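Local atomic coordinates of endostatin (Mus musculus, PDB entry 1KOE), a protein that inhibits angiogenesis as the C-terminal fragment of collagen XVIII and probably binds heparin, within a compact domain related to the C-type lectin fold. Residues R18-A23 and T39-L44; V7-P12 and F25-Q30. All coordinates share one frame; numbering follows the deposited sequence.

How the contacts relate
Both contacts press helix 19-33 against the same mixed beta-sheet, and the centres of the two contacts lie about 9 Å apart. Contact 1 takes the first turn of the helix to strand 40-42 at one edge of the sheet; contact 2 takes its middle to the loop that follows the inner strand 4-8. The first is buried and almost wholly apolar, built on methyl groups, with one loose approach by the guanidinium of Arg41; no hydrogen bond crosses it. The second is partly buried and mixed, a leucine lying beside a glutamine whose side-chain amide accepts a backbone N-H and donates to a water. Cys27 joins them: its SG lies 3.6 Å from Ala42 CA, and its disulfide to Cys167 ties the helix to the strand between 40-42 and 4-8.

Contact 1. Residues R18-A23 and T39-L44; sequences RGIRGA and TFRAFL
Ile20, in the first turn of the helix, reaches the 39-44 segment through CD1, which sits 3.8 Å from Leu44 CD1 and 4.2 Å from Ala42 CB. Its CG1 branch runs anti to the backbone N (chi1 -165°), and this carries the terminal methyl over to the strand side, where the isoleucine and Leu44 pass alongside each other in opposite directions. Farther back on the same branch, CG1 meets the guanidinium of Arg41 obliquely and loosely, 4.5 Å from NH2. The charge of that arginine is answered by a salt bridge to Asp24, which also accepts a hydrogen bond from the Ala42 backbone N.

One turn later Ala23 points its methyl toward the strand. Its CB lies 3.7 Å from Ala42 CB and 3.8 Å from Leu44 CD1, so the leucine methyl touches both helix residues. With two alanines facing each other, the backbones come close: Ala23 CA and Ala42 CA are 5.9 Å apart. No hydrogen bond links the two segments directly. Such close packing of an alpha-helix on an edge strand, at 138° between their directions, is helix-on-sheet packing within the endostatin domain, whose fold resembles that of C-type lectins.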
ATOM      1  N   ARG A  18       1.900 -15.184  -1.636  1.00 12.28           N
ATOM      2  CA  ARG A  18       1.548 -15.998  -2.806  1.00 11.91           C
ATOM      3  C   ARG A  18       1.716 -15.128  -4.046  1.00 12.08           C
ATOM      4  O   ARG A  18       0.972 -15.250  -5.034  1.00 12.85           O
ATOM      5  CB  ARG A  18       0.125 -16.556  -2.718  1.00 11.17           C
ATOM      6  CG  ARG A  18      -0.066 -17.543  -1.568  1.00 17.34           C
ATOM      7  CD  ARG A  18      -1.316 -18.418  -1.751  1.00 21.82           C
ATOM      8  NE  ARG A  18      -2.534 -17.724  -1.352  1.00 36.87           N
ATOM      9  N   GLY A  19       2.719 -14.254  -3.988  1.00  8.74           N
ATOM     10  CA  GLY A  19       3.019 -13.363  -5.080  1.00  7.52           C
ATOM     11  C   GLY A  19       2.046 -12.204  -5.200  1.00  7.97           C
ATOM     12  O   GLY A  19       1.108 -12.077  -4.409  1.00  8.74           O
ATOM     13  N   ILE A  20       2.250 -11.383  -6.226  1.00  9.58           N
ATOM     14  CA  ILE A  20       1.389 -10.246  -6.455  1.00  8.21           C
ATOM     15  C   ILE A  20      -0.041 -10.706  -6.823  1.00  8.75           C
ATOM     16  O   ILE A  20      -1.003 -10.017  -6.512  1.00  7.94           O
ATOM     17  CB  ILE A  20       1.993  -9.304  -7.508  1.00 12.87           C
ATOM     18  CG1 ILE A  20       1.273  -7.943  -7.459  1.00 13.81           C
ATOM     19  CG2 ILE A  20       1.957  -9.954  -8.890  1.00 14.12           C
ATOM     20  CD1 ILE A  20       1.563  -7.161  -6.178  1.00 13.09           C
ATOM     21  N   ARG A  21      -0.186 -11.861  -7.486  1.00  8.52           N
ATOM     22  CA  ARG A  21      -1.528 -12.365  -7.813  1.00  8.29           C
ATOM     23  C   ARG A  21      -2.288 -12.642  -6.503  1.00  8.10           C
ATOM     24  O   ARG A  21      -3.490 -12.384  -6.415  1.00 10.27           O
ATOM     25  CB  ARG A  21      -1.457 -13.646  -8.669  1.00  9.85           C
ATOM     26  CG  ARG A  21      -0.892 -13.427 -10.063  1.00 13.49           C
ATOM     27  CD  ARG A  21      -0.704 -14.737 -10.803  1.00 12.24           C
ATOM     28  NE  ARG A  21      -0.456 -14.492 -12.224  1.00 15.33           N
ATOM     29  CZ  ARG A  21      -0.116 -15.432 -13.112  1.00 15.84           C
ATOM     30  NH1 ARG A  21       0.017 -16.697 -12.725  1.00 14.08           N
ATOM     31  NH2 ARG A  21       0.081 -15.102 -14.387  1.00 17.98           N
ATOM     32  N   GLY A  22      -1.572 -13.123  -5.479  1.00  8.31           N
ATOM     33  CA  GLY A  22      -2.176 -13.412  -4.187  1.00  7.59           C
ATOM     34  C   GLY A  22      -2.639 -12.133  -3.500  1.00 10.13           C
ATOM     35  O   GLY A  22      -3.778 -12.027  -3.040  1.00  9.79           O
ATOM     36  N   ALA A  23      -1.752 -11.145  -3.452  1.00  9.09           N
ATOM     37  CA  ALA A  23      -2.058  -9.852  -2.831  1.00  8.50           C
ATOM     38  C   ALA A  23      -3.199  -9.149  -3.571  1.00  7.04           C
ATOM     39  O   ALA A  23      -4.138  -8.650  -2.951  1.00  8.57           O
ATOM     40  CB  ALA A  23      -0.818  -8.968  -2.808  1.00 10.08           C
ATOM     41  N   THR A  39     -11.959  -0.837  -8.794  1.00 19.93           N
ATOM     42  CA  THR A  39     -10.961  -1.877  -9.016  1.00 18.67           C
ATOM     43  C   THR A  39      -9.759  -1.593  -8.106  1.00 13.33           C
ATOM     44  O   THR A  39      -9.034  -0.625  -8.300  1.00 15.59           O
ATOM     45  CB  THR A  39     -10.498  -1.903 -10.493  1.00 27.39           C
ATOM     46  OG1 THR A  39     -11.645  -2.033 -11.351  1.00 33.04           O
ATOM     47  CG2 THR A  39      -9.546  -3.085 -10.736  1.00 29.21           C
ATOM     48  N   PHE A  40      -9.570  -2.442  -7.108  1.00 11.56           N
ATOM     49  CA  PHE A  40      -8.480  -2.285  -6.153  1.00 10.99           C
ATOM     50  C   PHE A  40      -7.333  -3.233  -6.416  1.00 12.80           C
ATOM     51  O   PHE A  40      -7.544  -4.438  -6.578  1.00 14.50           O
ATOM     52  CB  PHE A  40      -8.989  -2.522  -4.740  1.00  9.82           C
ATOM     53  CG  PHE A  40      -9.892  -1.433  -4.241  1.00 13.27           C
ATOM     54  CD1 PHE A  40     -11.237  -1.404  -4.610  1.00 11.48           C
ATOM     55  CD2 PHE A  40      -9.399  -0.435  -3.406  1.00 11.67           C
ATOM     56  CE1 PHE A  40     -12.073  -0.399  -4.154  1.00 13.02           C
ATOM     57  CE2 PHE A  40     -10.238   0.570  -2.947  1.00 15.24           C
ATOM     58  CZ  PHE A  40     -11.575   0.585  -3.323  1.00 12.92           C
ATOM     59  N   ARG A  41      -6.127  -2.682  -6.442  1.00  8.14           N
ATOM     60  CA  ARG A  41      -4.925  -3.468  -6.643  1.00  9.25           C
ATOM     61  C   ARG A  41      -3.988  -3.261  -5.445  1.00  9.34           C
ATOM     62  O   ARG A  41      -4.076  -2.246  -4.753  1.00  8.16           O
ATOM     63  CB  ARG A  41      -4.265  -3.065  -7.962  1.00 15.01           C
ATOM     64  CG  ARG A  41      -5.123  -3.439  -9.177  1.00 22.66           C
ATOM     65  CD  ARG A  41      -4.307  -3.700 -10.419  1.00 28.20           C
ATOM     66  NE  ARG A  41      -3.269  -4.693 -10.169  1.00 30.10           N
ATOM     67  CZ  ARG A  41      -2.041  -4.635 -10.674  1.00 30.96           C
ATOM     68  NH1 ARG A  41      -1.701  -3.618 -11.470  1.00 25.66           N
ATOM     69  NH2 ARG A  41      -1.144  -5.572 -10.359  1.00 28.72           N
ATOM     70  N   ALA A  42      -3.142  -4.244  -5.151  1.00  7.60           N
ATOM     71  CA  ALA A  42      -2.214  -4.128  -4.030  1.00  6.68           C
ATOM     72  C   ALA A  42      -1.201  -3.020  -4.293  1.00  7.17           C
ATOM     73  O   ALA A  42      -0.698  -2.874  -5.408  1.00  8.52           O
ATOM     74  CB  ALA A  42      -1.510  -5.459  -3.787  1.00  7.71           C
ATOM     75  N   PHE A  43      -0.943  -2.224  -3.252  1.00  6.55           N
ATOM     76  CA  PHE A  43       0.002  -1.101  -3.256  1.00  8.23           C
ATOM     77  C   PHE A  43       1.418  -1.709  -3.085  1.00  7.43           C
ATOM     78  O   PHE A  43       2.000  -1.666  -2.005  1.00  8.61           O
ATOM     79  CB  PHE A  43      -0.370  -0.190  -2.057  1.00  7.58           C
ATOM     80  CG  PHE A  43       0.400   1.119  -1.975  1.00  7.95           C
ATOM     81  CD1 PHE A  43       0.040   2.220  -2.761  1.00 10.05           C
ATOM     82  CD2 PHE A  43       1.446   1.262  -1.069  1.00 10.04           C
ATOM     83  CE1 PHE A  43       0.708   3.459  -2.633  1.00 13.92           C
ATOM     84  CE2 PHE A  43       2.113   2.488  -0.933  1.00 12.57           C
ATOM     85  CZ  PHE A  43       1.736   3.589  -1.719  1.00 10.87           C
ATOM     86  N   LEU A  44       1.946  -2.313  -4.143  1.00  7.22           N
ATOM     87  CA  LEU A  44       3.248  -2.964  -4.074  1.00  6.87           C
ATOM     88  C   LEU A  44       3.895  -2.974  -5.451  1.00  9.21           C
ATOM     89  O   LEU A  44       3.187  -2.998  -6.460  1.00  9.14           O
ATOM     90  CB  LEU A  44       3.062  -4.455  -3.698  1.00  8.00           C
ATOM     91  CG  LEU A  44       2.379  -4.920  -2.405  1.00  6.24           C
ATOM     92  CD1 LEU A  44       2.032  -6.404  -2.458  1.00  6.93           C
ATOM     93  CD2 LEU A  44       3.290  -4.621  -1.227  1.00  9.85           C
TER

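Contact 2. Residues V7-P12 and F25-Q30; sequences VALNTP and FQCFQQ
Gln30 leaves the helix with CG beside its backbone N (chi1 -63°) and then runs extended, a shape that carries its amide to the backbone of Leu9 and Asn10. There OE1 accepts a hydrogen bond from Asn10 N at 2.8 Å. The bond is nearly straight, 163° at the hydrogen, and the donor lies in the carbonyl plane on a lone pair of OE1. The side-chain amide of Asn10 slides past that of Gln30 with the two planes only 15° apart. Although ND2 comes within 3.4 Å of OE1, the angle is poor and no hydrogen bond forms; the other end of the asparagine amide, OD1, is held by Asp98 N.

Leu9 lies against the helix beside this amide, its CD2 3.8 Å from the backbone N of Cys27, and crosses the side chains of both Gln26 and Gln30 at about a right angle. The same CD2 packs 3.6 Å from Gln30 CD and 4.1 Å from Cys27 SG, while CD1 touches Gln26 CB at 3.9 Å. Cys27 continues into the disulfide with Cys167 of strand 166-169, a residue that Leu9 also touches.

The NH2 end of the Gln30 amide has two acceptors. NE2 donates to Gln26 OE1 at 3.1 Å, a bent bond one helical turn back, and to a water that also binds Thr11 OG1. A second water connects Gln30 O to Asn10 ND2, though weakly on the asparagine side. The Gln30 amide is held at both its oxygen and its nitrogen, which should restrain its rotation, so that a neutral amide links the loop after strand 4-8 to the helix beside the apolar packing of Leu9.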
ATOM      1  N   VAL A   7      -6.960   1.851   0.912  1.00  7.00           N
ATOM      2  CA  VAL A   7      -7.535   1.075   2.001  1.00  6.28           C
ATOM      3  C   VAL A   7      -6.652  -0.110   2.365  1.00  7.86           C
ATOM      4  O   VAL A   7      -6.092  -0.769   1.493  1.00  8.99           O
ATOM      5  CB  VAL A   7      -8.936   0.534   1.561  1.00  7.09           C
ATOM      6  CG1 VAL A   7      -9.650  -0.131   2.725  1.00  9.37           C
ATOM      7  CG2 VAL A   7      -9.803   1.669   1.004  1.00 10.88           C
ATOM      8  N   ALA A   8      -6.524  -0.385   3.654  1.00  7.05           N
ATOM      9  CA  ALA A   8      -5.693  -1.499   4.092  1.00  8.14           C
ATOM     10  C   ALA A   8      -6.423  -2.856   4.133  1.00  8.47           C
ATOM     11  O   ALA A   8      -7.643  -2.926   4.402  1.00  8.37           O
ATOM     12  CB  ALA A   8      -5.120  -1.188   5.479  1.00  8.87           C
ATOM     13  N   LEU A   9      -5.670  -3.927   3.876  1.00  7.30           N
ATOM     14  CA  LEU A   9      -6.221  -5.271   4.007  1.00  8.01           C
ATOM     15  C   LEU A   9      -6.580  -5.482   5.493  1.00  7.11           C
ATOM     16  O   LEU A   9      -5.959  -4.892   6.388  1.00  9.42           O
ATOM     17  CB  LEU A   9      -5.228  -6.336   3.536  1.00  6.67           C
ATOM     18  CG  LEU A   9      -5.017  -6.419   2.017  1.00  9.61           C
ATOM     19  CD1 LEU A   9      -4.036  -7.535   1.730  1.00  9.50           C
ATOM     20  CD2 LEU A   9      -6.346  -6.735   1.299  1.00 11.47           C
ATOM     21  N   ASN A  10      -7.539  -6.358   5.753  1.00  6.40           N
ATOM     22  CA  ASN A  10      -8.026  -6.587   7.108  1.00  7.10           C
ATOM     23  C   ASN A  10      -7.084  -7.298   8.074  1.00  9.58           C
ATOM     24  O   ASN A  10      -7.412  -7.433   9.253  1.00 10.63           O
ATOM     25  CB  ASN A  10      -9.395  -7.275   7.070  1.00  7.91           C
ATOM     26  CG  ASN A  10     -10.484  -6.381   6.482  1.00  8.97           C
ATOM     27  OD1 ASN A  10     -10.443  -5.155   6.608  1.00 11.21           O
ATOM     28  ND2 ASN A  10     -11.471  -6.999   5.841  1.00 10.82           N
ATOM     29  N   THR A  11      -5.973  -7.825   7.567  1.00  7.40           N
ATOM     30  CA  THR A  11      -4.983  -8.454   8.437  1.00  9.45           C
ATOM     31  C   THR A  11      -3.612  -8.118   7.890  1.00  9.36           C
ATOM     32  O   THR A  11      -3.476  -7.763   6.719  1.00  8.96           O
ATOM     33  CB  THR A  11      -5.042 -10.008   8.441  1.00 13.02           C
ATOM     34  OG1 THR A  11      -4.560 -10.507   7.185  1.00 17.83           O
ATOM     35  CG2 THR A  11      -6.450 -10.518   8.686  1.00 15.46           C
ATOM     36  N   PRO A  12      -2.589  -8.109   8.772  1.00 12.03           N
ATOM     37  CA  PRO A  12      -1.241  -7.825   8.280  1.00 10.16           C
ATOM     38  C   PRO A  12      -0.831  -9.080   7.516  1.00  9.92           C
ATOM     39  O   PRO A  12      -1.464 -10.144   7.664  1.00 12.33           O
ATOM     40  CB  PRO A  12      -0.431  -7.675   9.571  1.00 12.46           C
ATOM     41  CG  PRO A  12      -1.156  -8.523  10.551  1.00 15.97           C
ATOM     42  CD  PRO A  12      -2.608  -8.213  10.238  1.00 16.15           C
ATOM     43  N   PHE A  25      -5.508 -10.512  -5.338  1.00  7.42           N
ATOM     44  CA  PHE A  25      -6.755 -11.242  -5.119  1.00  6.73           C
ATOM     45  C   PHE A  25      -7.359 -10.877  -3.741  1.00  9.46           C
ATOM     46  O   PHE A  25      -8.583 -10.781  -3.585  1.00  9.44           O
ATOM     47  CB  PHE A  25      -6.522 -12.752  -5.237  1.00  7.02           C
ATOM     48  CG  PHE A  25      -7.771 -13.559  -5.101  1.00  9.17           C
ATOM     49  CD1 PHE A  25      -8.910 -13.226  -5.827  1.00 11.91           C
ATOM     50  CD2 PHE A  25      -7.812 -14.656  -4.261  1.00 17.16           C
ATOM     51  CE1 PHE A  25     -10.090 -13.994  -5.717  1.00 16.73           C
ATOM     52  CE2 PHE A  25      -8.977 -15.426  -4.144  1.00 22.21           C
ATOM     53  CZ  PHE A  25     -10.115 -15.093  -4.872  1.00 14.81           C
ATOM     54  N   GLN A  26      -6.505 -10.697  -2.731  1.00  8.27           N
ATOM     55  CA  GLN A  26      -6.986 -10.306  -1.405  1.00  7.65           C
ATOM     56  C   GLN A  26      -7.677  -8.936  -1.494  1.00  7.86           C
ATOM     57  O   GLN A  26      -8.758  -8.756  -0.928  1.00  9.18           O
ATOM     58  CB  GLN A  26      -5.837 -10.289  -0.394  1.00  9.20           C
ATOM     59  CG  GLN A  26      -5.421 -11.680   0.061  1.00 18.91           C
ATOM     60  CD  GLN A  26      -6.590 -12.454   0.664  1.00 39.76           C
ATOM     61  OE1 GLN A  26      -7.227 -11.995   1.620  1.00 52.67           O
ATOM     62  NE2 GLN A  26      -6.905 -13.615   0.082  1.00 48.77           N
ATOM     63  N   CYS A  27      -7.058  -7.984  -2.195  1.00  5.94           N
ATOM     64  CA  CYS A  27      -7.651  -6.658  -2.375  1.00  5.67           C
ATOM     65  C   CYS A  27      -9.026  -6.779  -3.053  1.00  8.49           C
ATOM     66  O   CYS A  27      -9.988  -6.110  -2.660  1.00 11.21           O
ATOM     67  CB  CYS A  27      -6.740  -5.763  -3.221  1.00  7.87           C
ATOM     68  SG  CYS A  27      -5.227  -5.212  -2.362  1.00  8.48           S
ATOM     69  N   PHE A  28      -9.103  -7.625  -4.075  1.00  8.20           N
ATOM     70  CA  PHE A  28     -10.349  -7.863  -4.811  1.00  9.36           C
ATOM     71  C   PHE A  28     -11.431  -8.422  -3.884  1.00  9.82           C
ATOM     72  O   PHE A  28     -12.554  -7.905  -3.820  1.00  7.80           O
ATOM     73  CB  PHE A  28     -10.092  -8.856  -5.963  1.00  7.82           C
ATOM     74  CG  PHE A  28     -11.347  -9.294  -6.684  1.00  7.97           C
ATOM     75  CD1 PHE A  28     -12.065 -10.402  -6.249  1.00 14.48           C
ATOM     76  CD2 PHE A  28     -11.812  -8.585  -7.793  1.00 12.10           C
ATOM     77  CE1 PHE A  28     -13.238 -10.800  -6.903  1.00 17.07           C
ATOM     78  CE2 PHE A  28     -12.991  -8.983  -8.456  1.00 12.63           C
ATOM     79  CZ  PHE A  28     -13.691 -10.086  -8.001  1.00 10.01           C
ATOM     80  N   GLN A  29     -11.089  -9.483  -3.158  1.00  7.84           N
ATOM     81  CA  GLN A  29     -12.033 -10.127  -2.257  1.00  9.67           C
ATOM     82  C   GLN A  29     -12.544  -9.215  -1.150  1.00 11.38           C
ATOM     83  O   GLN A  29     -13.761  -9.115  -0.915  1.00 11.23           O
ATOM     84  CB  GLN A  29     -11.407 -11.370  -1.625  1.00 10.91           C
ATOM     85  CG  GLN A  29     -11.368 -12.546  -2.556  1.00 18.10           C
ATOM     86  CD  GLN A  29     -12.779 -13.009  -2.958  1.00 34.87           C
ATOM     87  OE1 GLN A  29     -13.286 -13.995  -2.421  1.00 42.81           O
ATOM     88  NE2 GLN A  29     -13.415 -12.295  -3.892  1.00 32.60           N
ATOM     89  N   GLN A  30     -11.628  -8.512  -0.496  1.00  9.13           N
ATOM     90  CA  GLN A  30     -12.020  -7.663   0.612  1.00  8.13           C
ATOM     91  C   GLN A  30     -12.819  -6.430   0.232  1.00  8.77           C
ATOM     92  O   GLN A  30     -13.721  -6.017   0.976  1.00  9.77           O
ATOM     93  CB  GLN A  30     -10.806  -7.358   1.469  1.00  8.05           C
ATOM     94  CG  GLN A  30     -10.267  -8.637   2.061  1.00 11.07           C
ATOM     95  CD  GLN A  30      -9.082  -8.432   2.986  1.00 12.90           C
ATOM     96  OE1 GLN A  30      -8.911  -7.357   3.560  1.00 10.57           O
ATOM     97  NE2 GLN A  30      -8.273  -9.475   3.158  1.00 12.82           N
TER
HETATM   98  O   HOH W   1     -13.696  -6.827   3.806  1.00 11.26           O
HETATM   99  O   HOH W   2      -5.815  -9.867   4.724  1.00 22.94           O